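Local coordinates for protein thiazoline oxidase/subtilisin-like protease (Prochloron didemni, PDB 4AKS) that probably cleaves patellamide precursor peptides and, through its subtilisin-like macrocyclase domain, joins their ends head to tail to give cyclic products, at residues I188-F193 and L219-T224; N43-D48 and Q309-K314; L172-A177 and E204-A209. All blocks are in the same frame, centred on the assembly; numbering follows the deposited sequence. Where two conformers were deposited one is given.

Contact 1 (I188-F193 and L219-T224)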
# COMPACT_ATOMS: atom_id res chain seq x y z
N ILE A 188 -11.08 1.96 1.44
CA ILE A 188 -10.14 1.09 0.75
C ILE A 188 -9.46 0.22 1.79
O ILE A 188 -9.06 0.70 2.86
CB ILE A 188 -9.04 1.91 0.04
CG1 ILE A 188 -9.64 2.86 -0.96
CG2 ILE A 188 -8.05 0.99 -0.68
CD1 ILE A 188 -8.61 3.72 -1.68
N ILE A 189 -9.33 -1.06 1.47
CA ILE A 189 -8.55 -1.99 2.26
C ILE A 189 -7.33 -2.42 1.46
O ILE A 189 -7.46 -2.97 0.36
CB ILE A 189 -9.37 -3.23 2.67
CG1 ILE A 189 -10.48 -2.84 3.65
CG2 ILE A 189 -8.47 -4.32 3.27
CD1 ILE A 189 -11.51 -3.95 3.84
N HIS A 190 -6.16 -2.12 2.00
CA HIS A 190 -4.92 -2.52 1.39
C HIS A 190 -4.44 -3.78 2.05
O HIS A 190 -4.06 -3.76 3.23
CB HIS A 190 -3.88 -1.42 1.49
CG HIS A 190 -2.60 -1.76 0.81
ND1 HIS A 190 -2.38 -1.51 -0.50
CD2 HIS A 190 -1.48 -2.45 1.28
CE1 HIS A 190 -1.16 -1.98 -0.84
NE2 HIS A 190 -0.61 -2.55 0.25
N CYS A 191 -4.51 -4.90 1.32
CA CYS A 191 -4.09 -6.17 1.88
C CYS A 191 -2.79 -6.66 1.23
O CYS A 191 -2.76 -7.12 0.08
CB CYS A 191 -5.23 -7.19 1.84
SG CYS A 191 -4.84 -8.64 2.84
N ALA A 192 -1.71 -6.56 1.98
CA ALA A 192 -0.39 -7.00 1.49
C ALA A 192 -0.26 -8.54 1.40
O ALA A 192 0.78 -9.03 0.97
CB ALA A 192 0.71 -6.41 2.36
N PHE A 193 -1.29 -9.30 1.80
CA PHE A 193 -1.23 -10.77 1.83
C PHE A 193 -2.30 -11.50 0.98
O PHE A 193 -2.23 -12.73 0.84
CB PHE A 193 -1.38 -11.30 3.28
CG PHE A 193 -0.61 -10.53 4.33
CD1 PHE A 193 0.76 -10.29 4.20
CD2 PHE A 193 -1.27 -10.07 5.47
CE1 PHE A 193 1.45 -9.58 5.18
CE2 PHE A 193 -0.58 -9.37 6.45
CZ PHE A 193 0.77 -9.12 6.31
N LEU A 219 -13.24 -0.91 -1.68
CA LEU A 219 -12.27 -1.41 -2.63
C LEU A 219 -11.19 -2.18 -1.91
O LEU A 219 -10.63 -1.69 -0.93
CB LEU A 219 -11.61 -0.24 -3.39
CG LEU A 219 -10.56 -0.60 -4.46
CD1 LEU A 219 -11.17 -1.49 -5.54
CD2 LEU A 219 -9.98 0.65 -5.10
N ILE A 220 -10.87 -3.37 -2.41
CA ILE A 220 -9.72 -4.12 -1.95
C ILE A 220 -8.58 -4.09 -2.96
O ILE A 220 -8.78 -4.37 -4.13
CB ILE A 220 -10.08 -5.60 -1.70
CG1 ILE A 220 -11.07 -5.71 -0.56
CG2 ILE A 220 -8.81 -6.41 -1.40
CD1 ILE A 220 -11.23 -7.12 0.01
N VAL A 221 -7.37 -3.78 -2.49
CA VAL A 221 -6.20 -3.68 -3.34
C VAL A 221 -5.17 -4.66 -2.80
O VAL A 221 -4.90 -4.68 -1.59
CB VAL A 221 -5.59 -2.25 -3.33
CG1 VAL A 221 -4.38 -2.17 -4.28
CG2 VAL A 221 -6.64 -1.20 -3.67
N SER A 222 -4.62 -5.48 -3.66
CA SER A 222 -3.57 -6.38 -3.25
C SER A 222 -2.62 -6.70 -4.39
O SER A 222 -2.98 -6.55 -5.55
CB SER A 222 -4.18 -7.65 -2.67
OG SER A 222 -4.77 -8.42 -3.69
N PRO A 223 -1.39 -7.14 -4.07
CA PRO A 223 -0.44 -7.49 -5.12
C PRO A 223 -0.75 -8.81 -5.79
O PRO A 223 -1.35 -9.66 -5.17
CB PRO A 223 0.90 -7.58 -4.40
CG PRO A 223 0.58 -7.78 -2.96
CD PRO A 223 -0.83 -7.30 -2.71
N THR A 224 -0.31 -8.99 -7.04
CA THR A 224 -0.39 -10.30 -7.69
C THR A 224 0.59 -11.33 -7.11
O THR A 224 0.33 -12.53 -7.16
CB THR A 224 -0.18 -10.22 -9.21
OG1 THR A 224 1.11 -9.67 -9.50
CG2 THR A 224 -1.27 -9.38 -9.84
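I188 and V221 meet branch to branch, CG2 of I188 lying 4.0 Å from CG2 of V221, so that two beta-branched side chains close over one face of a pair of parallel strands. The first torsion of I188 carries this methyl opposite the backbone N (CG1 at chi1 -59°), and the same methyl also rests against the carbonyl of L219, 3.7 Å from CG2 to O. L219 and H190 share this face, which is covered by helix 291-311: I188 touches M306, L219 touches S302 and V221 touches T299. On the reverse face I189 sits beside I220, CB of the first 4.4 Å from CG1 of the second, beneath helices 171-183 and 204-215. Between the two side-chain layers runs the hydrogen-bonded backbone. I189 N gives its hydrogen to L219 O at 2.8 Å, V221 N returns one to I189 O at 3.0 Å, and C191 N reaches V221 O at 2.9 Å. These three bonds set the register of I188 with L219, I189 with I220 and H190 with V221. V221 O also lies over one face of the H190 imidazole, whose ND1 is satisfied by T299 OG1. Toward the C-terminal end the pairing gives way to contacts with one carbonyl: C191 O has S222 CB at 3.1 Å, and CD of P223, a residue with no N-H to offer, also lies against it. Just beyond, A192 touches residues of the probable Ser-His-Asp triad. Two neighbouring parallel strands joined through helix 204-215 form a beta-alpha-beta crossover, here in the middle of the seven-stranded parallel sheet of the subtilisin-like fold.

Contact 2 (N43-D48 and Q309-K314)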
# COMPACT_ATOMS: atom_id res chain seq x y z
N ASN A 43 -2.28 18.23 -8.31
CA ASN A 43 -2.71 19.62 -8.37
C ASN A 43 -4.16 19.81 -7.91
O ASN A 43 -4.52 20.90 -7.48
CB ASN A 43 -2.52 20.21 -9.78
CG ASN A 43 -1.07 20.39 -10.15
OD1 ASN A 43 -0.17 20.24 -9.32
ND2 ASN A 43 -0.81 20.71 -11.41
N GLN A 44 -4.97 18.76 -8.00
CA GLN A 44 -6.40 18.83 -7.68
C GLN A 44 -6.73 18.32 -6.28
O GLN A 44 -7.63 18.85 -5.62
CB GLN A 44 -7.20 18.07 -8.73
CG GLN A 44 -7.04 18.64 -10.13
CD GLN A 44 -7.84 17.86 -11.16
OE1 GLN A 44 -9.07 17.83 -11.11
NE2 GLN A 44 -7.14 17.23 -12.10
N THR A 45 -6.02 17.29 -5.82
CA THR A 45 -6.18 16.80 -4.46
C THR A 45 -4.93 16.09 -3.96
O THR A 45 -4.23 15.44 -4.72
CB THR A 45 -7.38 15.84 -4.35
OG1 THR A 45 -7.51 15.37 -3.00
CG2 THR A 45 -7.22 14.64 -5.30
N LEU A 46 -4.66 16.22 -2.66
CA LEU A 46 -3.67 15.36 -1.99
C LEU A 46 -4.37 14.34 -1.09
O LEU A 46 -3.72 13.70 -0.25
CB LEU A 46 -2.70 16.19 -1.16
CG LEU A 46 -1.77 17.15 -1.92
CD1 LEU A 46 -0.94 17.91 -0.89
CD2 LEU A 46 -0.90 16.41 -2.93
N GLY A 47 -5.68 14.20 -1.28
CA GLY A 47 -6.49 13.30 -0.48
C GLY A 47 -7.53 14.06 0.31
O GLY A 47 -7.45 15.27 0.46
N ASP A 48 -8.49 13.33 0.85
CA ASP A 48 -9.52 13.88 1.72
C ASP A 48 -9.64 12.99 2.95
O ASP A 48 -9.68 11.77 2.82
CB ASP A 48 -10.85 13.93 0.98
CG ASP A 48 -11.86 14.82 1.66
OD1 ASP A 48 -12.51 14.36 2.62
OD2 ASP A 48 -12.02 15.98 1.25
N GLN A 309 -13.97 12.45 -5.97
CA GLN A 309 -15.42 12.23 -5.95
C GLN A 309 -16.05 13.01 -4.79
O GLN A 309 -17.02 13.75 -4.97
CB GLN A 309 -15.77 10.74 -5.85
CG GLN A 309 -15.42 9.92 -7.09
CD GLN A 309 -15.59 8.41 -6.89
OE1 GLN A 309 -15.41 7.87 -5.79
NE2 GLN A 309 -15.96 7.71 -7.96
N VAL A 310 -15.47 12.90 -3.60
CA VAL A 310 -15.95 13.66 -2.44
C VAL A 310 -15.85 15.18 -2.65
O VAL A 310 -16.79 15.91 -2.35
CB VAL A 310 -15.21 13.27 -1.15
CG1 VAL A 310 -15.54 14.27 -0.04
CG2 VAL A 310 -15.58 11.86 -0.73
N GLN A 311 -14.72 15.65 -3.16
CA GLN A 311 -14.50 17.09 -3.36
C GLN A 311 -15.47 17.69 -4.39
O GLN A 311 -15.82 18.86 -4.29
CB GLN A 311 -13.04 17.39 -3.75
CG GLN A 311 -12.10 17.39 -2.55
CD GLN A 311 -10.62 17.44 -2.92
OE1 GLN A 311 -9.79 16.83 -2.24
NE2 GLN A 311 -10.28 18.18 -3.97
N GLN A 312 -15.90 16.88 -5.35
CA GLN A 312 -16.90 17.31 -6.33
C GLN A 312 -18.34 17.03 -5.88
O GLN A 312 -19.27 17.22 -6.66
CB GLN A 312 -16.65 16.63 -7.67
CG GLN A 312 -15.31 17.00 -8.30
CD GLN A 312 -15.22 16.57 -9.75
OE1 GLN A 312 -16.11 15.89 -10.27
NE2 GLN A 312 -14.15 16.98 -10.42
N GLY A 313 -18.52 16.58 -4.64
CA GLY A 313 -19.86 16.27 -4.12
C GLY A 313 -20.50 15.01 -4.68
O GLY A 313 -21.70 14.81 -4.54
N LYS A 314 -19.70 14.15 -5.32
CA LYS A 314 -20.20 12.87 -5.82
C LYS A 314 -20.10 11.79 -4.72
O LYS A 314 -19.19 11.83 -3.89
CB LYS A 314 -19.38 12.43 -7.04
CG LYS A 314 -19.45 13.38 -8.23
CD LYS A 314 -18.50 12.95 -9.34
CE LYS A 314 -18.78 13.70 -10.64
NZ LYS A 314 -17.88 13.29 -11.75
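Q311 reaches from the last turn of helix 291-311 to T45, and its side chain makes most of this contact. CB points toward the 43-48 segment, and a first torsion of -79° sets CG opposite the carbonyl carbon; from there the chain runs out extended. Q311 CG passes the carboxylate of D48, 4.1 Å from D48 OD2, the two side chains running antiparallel alongside one another. Q311 CD lies 3.9 Å from T45 CB. At the tip the amide divides its work: Q311 OE1 receives the hydrogen of T45 OG1 at 2.8 Å, while Q311 NE2 donates to Q44 O at 3.2 Å, that acceptor lying almost exactly in the amide plane. Two bonds to consecutive residues thus hold the amide's rotation. T45 OG1 is used twice, since it also accepts from G47 N at 2.8 Å, closing an ST turn. A valine in place of T45 would probably leave Q311 OE1 without its donor and G47 N without its side-chain acceptor, freeing both the amide and the turn to shift. Beside this bridge D48 crosses V310 at about a right angle, D48 OD1 standing 4.0 Å from V310 CG1, although that oxygen has its hydrogen bond from Q50 N. The helix ends at Q311, and G313, at a positive phi that favours glycine, is the C-prime residue; G313 N bonds to V310 O and K314 N to Q309 O. The helix end therefore has the form of a Schellman motif, tied through Q311 to the ST turn that follows helix 38-44.

Contact 3 (L172-A177 and E204-A209)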
# COMPACT_ATOMS: atom_id res chain seq x y z
N LEU A 172 -8.34 -17.44 7.54
CA LEU A 172 -9.18 -17.13 8.69
C LEU A 172 -8.83 -15.77 9.29
O LEU A 172 -9.70 -14.90 9.46
CB LEU A 172 -9.02 -18.22 9.75
CG LEU A 172 -9.76 -18.03 11.07
CD1 LEU A 172 -11.25 -17.83 10.86
CD2 LEU A 172 -9.50 -19.23 11.98
N ASN A 173 -7.55 -15.58 9.61
CA ASN A 173 -7.15 -14.33 10.21
C ASN A 173 -7.31 -13.14 9.30
O ASN A 173 -7.64 -12.07 9.77
CB ASN A 173 -5.73 -14.35 10.75
CG ASN A 173 -5.54 -13.34 11.85
OD1 ASN A 173 -5.57 -13.70 13.02
ND2 ASN A 173 -5.44 -12.06 11.48
N LEU A 174 -7.07 -13.32 8.01
CA LEU A 174 -7.29 -12.22 7.09
C LEU A 174 -8.81 -11.91 7.02
O LEU A 174 -9.17 -10.76 7.00
CB LEU A 174 -6.68 -12.48 5.72
CG LEU A 174 -6.94 -11.37 4.69
CD1 LEU A 174 -6.46 -10.01 5.20
CD2 LEU A 174 -6.27 -11.76 3.38
N ALA A 175 -9.66 -12.92 6.99
CA ALA A 175 -11.13 -12.69 6.97
C ALA A 175 -11.56 -11.89 8.20
O ALA A 175 -12.32 -10.94 8.07
CB ALA A 175 -11.91 -14.00 6.88
N ARG A 176 -11.07 -12.26 9.38
CA ARG A 176 -11.39 -11.53 10.61
C ARG A 176 -10.90 -10.08 10.54
O ARG A 176 -11.60 -9.15 10.95
CB ARG A 176 -10.81 -12.24 11.81
CG ARG A 176 -11.33 -13.65 12.02
CD ARG A 176 -10.65 -14.31 13.19
NE ARG A 176 -11.17 -13.79 14.45
CZ ARG A 176 -10.87 -14.27 15.65
NH1 ARG A 176 -10.03 -15.29 15.79
NH2 ARG A 176 -11.44 -13.74 16.72
N ALA A 177 -9.69 -9.90 10.02
CA ALA A 177 -9.09 -8.58 9.86
C ALA A 177 -9.87 -7.72 8.88
O ALA A 177 -10.11 -6.52 9.14
CB ALA A 177 -7.61 -8.72 9.43
N GLU A 204 -12.91 -20.34 1.84
CA GLU A 204 -14.23 -19.80 1.54
C GLU A 204 -14.58 -18.59 2.41
O GLU A 204 -15.13 -17.61 1.92
CB GLU A 204 -15.27 -20.93 1.72
CG GLU A 204 -15.06 -22.13 0.79
CD GLU A 204 -15.61 -23.44 1.36
OE1 GLU A 204 -16.75 -23.45 1.88
OE2 GLU A 204 -14.90 -24.48 1.28
N ILE A 205 -14.19 -18.64 3.68
CA ILE A 205 -14.44 -17.54 4.62
C ILE A 205 -13.76 -16.22 4.21
O ILE A 205 -14.33 -15.14 4.40
CB ILE A 205 -13.98 -17.93 6.04
CG1 ILE A 205 -14.62 -17.00 7.07
CG2 ILE A 205 -12.45 -17.93 6.14
CD1 ILE A 205 -14.24 -17.37 8.49
N LEU A 206 -12.56 -16.30 3.67
CA LEU A 206 -11.89 -15.11 3.14
C LEU A 206 -12.59 -14.62 1.87
O LEU A 206 -12.80 -13.42 1.71
CB LEU A 206 -10.42 -15.40 2.87
CG LEU A 206 -9.60 -14.26 2.24
CD1 LEU A 206 -9.64 -12.98 3.06
CD2 LEU A 206 -8.17 -14.76 2.07
N VAL A 207 -12.95 -15.55 0.99
CA VAL A 207 -13.65 -15.21 -0.24
C VAL A 207 -14.93 -14.45 0.08
O VAL A 207 -15.26 -13.49 -0.60
CB VAL A 207 -13.98 -16.47 -1.09
CG1 VAL A 207 -15.04 -16.16 -2.16
CG2 VAL A 207 -12.71 -17.06 -1.71
N GLN A 208 -15.66 -14.88 1.11
CA GLN A 208 -16.88 -14.20 1.45
C GLN A 208 -16.64 -12.83 2.10
O GLN A 208 -17.43 -11.93 1.91
CB GLN A 208 -17.83 -15.09 2.26
CG GLN A 208 -17.57 -15.18 3.74
CD GLN A 208 -18.77 -15.68 4.54
OE1 GLN A 208 -19.92 -15.57 4.10
NE2 GLN A 208 -18.50 -16.20 5.75
N ALA A 209 -15.53 -12.67 2.82
CA ALA A 209 -15.18 -11.37 3.40
C ALA A 209 -14.88 -10.35 2.30
O ALA A 209 -15.34 -9.21 2.36
CB ALA A 209 -14.01 -11.49 4.36
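A175 and L206 bring their CA atoms within 4.6 Å where helices 172-177 and 204-209 pass at an axis distance of 8.2 Å, running the same way at an angle of 23°. So close an approach depends on the small residues at the crossing. The methyl of A175 points toward the other helix and settles against its backbone, CB lying 3.6 Å from I205 O, with CA of L206 close by. Both branches of I205, CG1 and CG2, press on that methyl from one side, each about 4.0 Å from A175 CB. One turn further on, A209 faces the same alanine with its own methyl, 4.1 Å from CB to CB. These two helices pack side by side on one face of the central parallel sheet, each leading into the next strand, in the alternation of strand and helix that builds the subtilase fold. On the side nearer the sheet the leading contact is between two leucines, L174 and L206, set at a slant to each other. Each has CG opposite its backbone N (chi1 178° and 177°), and this swings the end of L206 back toward its partner, where CD1 lies 3.5 Å from CG of L174 and almost as near to its CD2. L174 continues inward to I56 of strand 52-57, while L206 also touches P171 and I178 of the helix it faces. The outer margin, at L172 and I205, is the less buried part of the contact. There L172 starts away from the other helix, but its end comes back to I205, with the CD1 atoms of L172 and I205 3.8 Å apart.

How the contacts relate
Contacts 1 and 3 belong to one layered unit: their centres are 13 Å apart, and they touch where L174 of contact 3 meets C191 of contact 1, a residue with two conformers, which leaves the detail uncertain. Along the chain their segments alternate, helix 171-183 leading into strand 188-191 and helix 204-215 into strand 219-223. Contact 2 lies on the other side of the sheet from contact 3, its centre 22 Å from that of contact 1 and 31 Å from that of contact 3, and its two segments enclose both in sequence. Helix 291-311 covers the H190 and V221 face of contact 1, ends in contact 2 and also carries S292, the serine of the probable triad.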